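Local coordinates for ripening-associated protein (Musa acuminata, PDB 4PIT) that binds mannose-containing sugars as a jacalin-related lectin, here holding dimannose at two sites of this chain, at residues Ile27-Phe32 and Leu92-Asn97. The protein carries 1 engineered substitution. Residues are numbered along the deposited sequence; the frame is centred on the assembly and turned at random.
Sequences ISVKIF and LGFSTN
Ile31 meets Phe94 and Leu92 in the hydrophobic core of a jacalin-like lectin domain, a beta-prism made of three four-stranded antiparallel sheets. Ile31 and Val29 belong to strand 25-33 of one sheet, Leu92 and Phe94 to strand 86-96 of another. The two short strand segments run roughly antiparallel, at 156°. Their axes come no closer than 9.2 Å, and no hydrogen bond joins them. Between these segments the contact is made almost wholly by side chains.

All the contacts between side chains are apolar. Ile31 does most of the reaching. Its CG1 branch lies anti to the carbonyl carbon (chi1 -62°), and CD1 at the end of that branch crosses to the other sheet. There CD1 lies 4.4 Å from CD2 of Leu92. The same methyl also comes within 4.1 Å of the backbone O of Leu92. Val29 adds a looser contact: its CG1 is 4.5 Å from CE1 of Phe94 and approaches the ring obliquely.

All four residues are buried, and neighbouring strands complete their surroundings. Phe94 also packs on Leu73 and Met76 of its own sheet and on Ile65 of the sheet that carries Ile31. Leu92 touches Met76 and Val37, and Ile31 touches Phe104. Val29 rests on Val40.

The contact is part of the prism interior and not of a sugar site. The side chain of Ile31 is about 10 Å from a bound mannose, and none of the four touching residues belongs to either glycan pocket.

The closest contact is at the edge of the Phe94 ring: CD1 of Ile31 lies near the ring plane, 3.7 Å from both CD1 and CE1 of Phe94.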
ATOM      1  N   ILE B  27      20.152  -6.636   1.411  1.00 11.48           N
ATOM      2  CA  ILE B  27      21.139  -6.020   2.315  1.00 11.97           C
ATOM      3  C   ILE B  27      21.312  -4.530   2.007  1.00 14.54           C
ATOM      4  O   ILE B  27      21.663  -3.784   2.918  1.00 13.62           O
ATOM      5  CB  ILE B  27      22.466  -6.781   2.358  1.00 16.08           C
ATOM      6  CG1 ILE B  27      23.176  -6.819   1.017  1.00 16.01           C
ATOM      7  CG2 ILE B  27      22.247  -8.205   2.942  1.00 17.49           C
ATOM      8  CD1 ILE B  27      24.737  -7.237   1.147  1.00 19.68           C
ATOM      9  N   SER B  28      21.070  -4.080   0.757  1.00 10.69           N
ATOM     10  CA  SER B  28      21.136  -2.657   0.461  1.00 10.38           C
ATOM     11  C   SER B  28      20.345  -2.349  -0.797  1.00 11.72           C
ATOM     12  O   SER B  28      20.089  -3.231  -1.635  1.00 11.48           O
ATOM     13  CB  SER B  28      22.564  -2.143   0.343  1.00 14.56           C
ATOM     14  OG  SER B  28      23.236  -2.720  -0.757  1.00 18.90           O
ATOM     15  N   VAL B  29      19.886  -1.095  -0.871  1.00 10.65           N
ATOM     16  CA  VAL B  29      19.164  -0.573  -2.008  1.00  9.73           C
ATOM     17  C   VAL B  29      19.869   0.710  -2.416  1.00 13.25           C
ATOM     18  O   VAL B  29      20.038   1.584  -1.577  1.00 14.16           O
ATOM     19  CB  VAL B  29      17.663  -0.344  -1.666  1.00 14.00           C
ATOM     20  CG1 VAL B  29      16.927   0.361  -2.807  1.00 14.90           C
ATOM     21  CG2 VAL B  29      16.960  -1.674  -1.328  1.00 14.91           C
ATOM     22  N   LYS B  30      20.210   0.859  -3.692  1.00  9.74           N
ATOM     23  CA  LYS B  30      20.848   2.073  -4.184  1.00 10.17           C
ATOM     24  C   LYS B  30      19.882   2.688  -5.146  1.00 13.28           C
ATOM     25  O   LYS B  30      19.567   2.068  -6.171  1.00 12.96           O
ATOM     26  CB  LYS B  30      22.191   1.726  -4.858  1.00 13.21           C
ATOM     27  CG  LYS B  30      23.016   2.929  -5.267  1.00 17.13           C
ATOM     28  CD  LYS B  30      24.358   2.490  -5.876  1.00 18.21           C
ATOM     29  CE  LYS B  30      25.376   1.998  -4.872  1.00 21.84           C
ATOM     30  NZ  LYS B  30      26.591   1.478  -5.576  1.00 19.37           N
ATOM     31  N   ILE B  31      19.355   3.871  -4.802  1.00  9.30           N
ATOM     32  CA  ILE B  31      18.384   4.550  -5.652  1.00  9.06           C
ATOM     33  C   ILE B  31      19.117   5.593  -6.485  1.00 12.10           C
ATOM     34  O   ILE B  31      19.774   6.466  -5.914  1.00 12.44           O
ATOM     35  CB  ILE B  31      17.276   5.201  -4.781  1.00 11.28           C
ATOM     36  CG1 ILE B  31      16.492   4.110  -3.966  1.00 13.31           C
ATOM     37  CG2 ILE B  31      16.309   6.058  -5.659  1.00 11.27           C
ATOM     38  CD1 ILE B  31      15.591   4.656  -2.775  1.00 21.67           C
ATOM     39  N   PHE B  32      18.969   5.544  -7.831  1.00 10.00           N
ATOM     40  CA  PHE B  32      19.597   6.520  -8.744  1.00  9.82           C
ATOM     41  C   PHE B  32      18.557   7.508  -9.129  1.00 11.51           C
ATOM     42  O   PHE B  32      17.481   7.115  -9.603  1.00 10.62           O
ATOM     43  CB  PHE B  32      20.162   5.850  -9.994  1.00 11.17           C
ATOM     44  CG  PHE B  32      21.286   4.891  -9.687  1.00 11.50           C
ATOM     45  CD1 PHE B  32      21.011   3.581  -9.306  1.00 13.85           C
ATOM     46  CD2 PHE B  32      22.611   5.277  -9.866  1.00 13.99           C
ATOM     47  CE1 PHE B  32      22.056   2.668  -9.086  1.00 15.99           C
ATOM     48  CE2 PHE B  32      23.660   4.364  -9.653  1.00 17.84           C
ATOM     49  CZ  PHE B  32      23.367   3.078  -9.231  1.00 16.30           C
ATOM     50  N   LEU B  92      11.009   8.671  -4.717  1.00  8.84           N
ATOM     51  CA  LEU B  92      10.917   7.384  -4.018  1.00  8.80           C
ATOM     52  C   LEU B  92      11.718   7.438  -2.732  1.00 11.74           C
ATOM     53  O   LEU B  92      12.894   7.796  -2.725  1.00 11.59           O
ATOM     54  CB  LEU B  92      11.429   6.251  -4.924  1.00  9.42           C
ATOM     55  CG  LEU B  92      11.434   4.822  -4.324  1.00 11.87           C
ATOM     56  CD1 LEU B  92      10.009   4.336  -4.090  1.00 12.42           C
ATOM     57  CD2 LEU B  92      12.112   3.856  -5.274  1.00 13.04           C
ATOM     58  N   GLY B  93      11.086   7.002  -1.666  1.00 10.19           N
ATOM     59  CA  GLY B  93      11.775   6.895  -0.392  1.00 10.42           C
ATOM     60  C   GLY B  93      11.365   5.652   0.358  1.00 11.96           C
ATOM     61  O   GLY B  93      10.419   4.955  -0.031  1.00 10.32           O
ATOM     62  N   PHE B  94      12.095   5.380   1.457  1.00  9.76           N
ATOM     63  CA  PHE B  94      11.820   4.213   2.302  1.00  9.92           C
ATOM     64  C   PHE B  94      12.012   4.551   3.746  1.00 14.31           C
ATOM     65  O   PHE B  94      12.840   5.414   4.074  1.00 14.60           O
ATOM     66  CB  PHE B  94      12.803   3.067   1.977  1.00 10.67           C
ATOM     67  CG  PHE B  94      12.585   2.411   0.639  1.00 10.87           C
ATOM     68  CD1 PHE B  94      13.216   2.896  -0.503  1.00 13.80           C
ATOM     69  CD2 PHE B  94      11.742   1.312   0.517  1.00 11.50           C
ATOM     70  CE1 PHE B  94      13.012   2.283  -1.750  1.00 13.61           C
ATOM     71  CE2 PHE B  94      11.534   0.702  -0.739  1.00 13.95           C
ATOM     72  CZ  PHE B  94      12.173   1.195  -1.860  1.00 12.36           C
ATOM     73  N   SER B  95      11.330   3.805   4.611  1.00 11.24           N
ATOM     74  CA  SER B  95      11.501   3.852   6.055  1.00 12.45           C
ATOM     75  C   SER B  95      12.020   2.521   6.532  1.00 14.49           C
ATOM     76  O   SER B  95      11.599   1.486   6.036  1.00 11.92           O
ATOM     77  CB  SER B  95      10.161   4.114   6.761  1.00 18.74           C
ATOM     78  OG  SER B  95       9.502   5.254   6.242  1.00 31.68           O
ATOM     79  N   THR B  96      12.931   2.540   7.493  1.00 12.51           N
ATOM     80  CA  THR B  96      13.330   1.324   8.181  1.00 12.04           C
ATOM     81  C   THR B  96      12.850   1.480   9.614  1.00 15.77           C
ATOM     82  O   THR B  96      12.333   2.528   9.993  1.00 15.65           O
ATOM     83  CB  THR B  96      14.826   1.023   8.103  1.00 14.69           C
ATOM     84  OG1 THR B  96      15.521   1.938   8.965  1.00 14.16           O
ATOM     85  CG2 THR B  96      15.387   1.027   6.683  1.00 13.51           C
ATOM     86  N   ASN B  97      13.052   0.445  10.425  1.00 14.78           N
ATOM     87  CA  ASN B  97      12.702   0.534  11.835  1.00 16.63           C
ATOM     88  C   ASN B  97      13.682   1.480  12.561  1.00 21.45           C
ATOM     89  O   ASN B  97      13.449   1.805  13.724  1.00 22.36           O
ATOM     90  CB  ASN B  97      12.714  -0.864  12.456  1.00 19.48           C
ATOM     91  CG  ASN B  97      14.038  -1.583  12.312  1.00 25.44           C
ATOM     92  OD1 ASN B  97      14.652  -1.607  11.244  1.00 18.54           O
ATOM     93  ND2 ASN B  97      14.507  -2.216  13.385  1.00 22.38           N
TER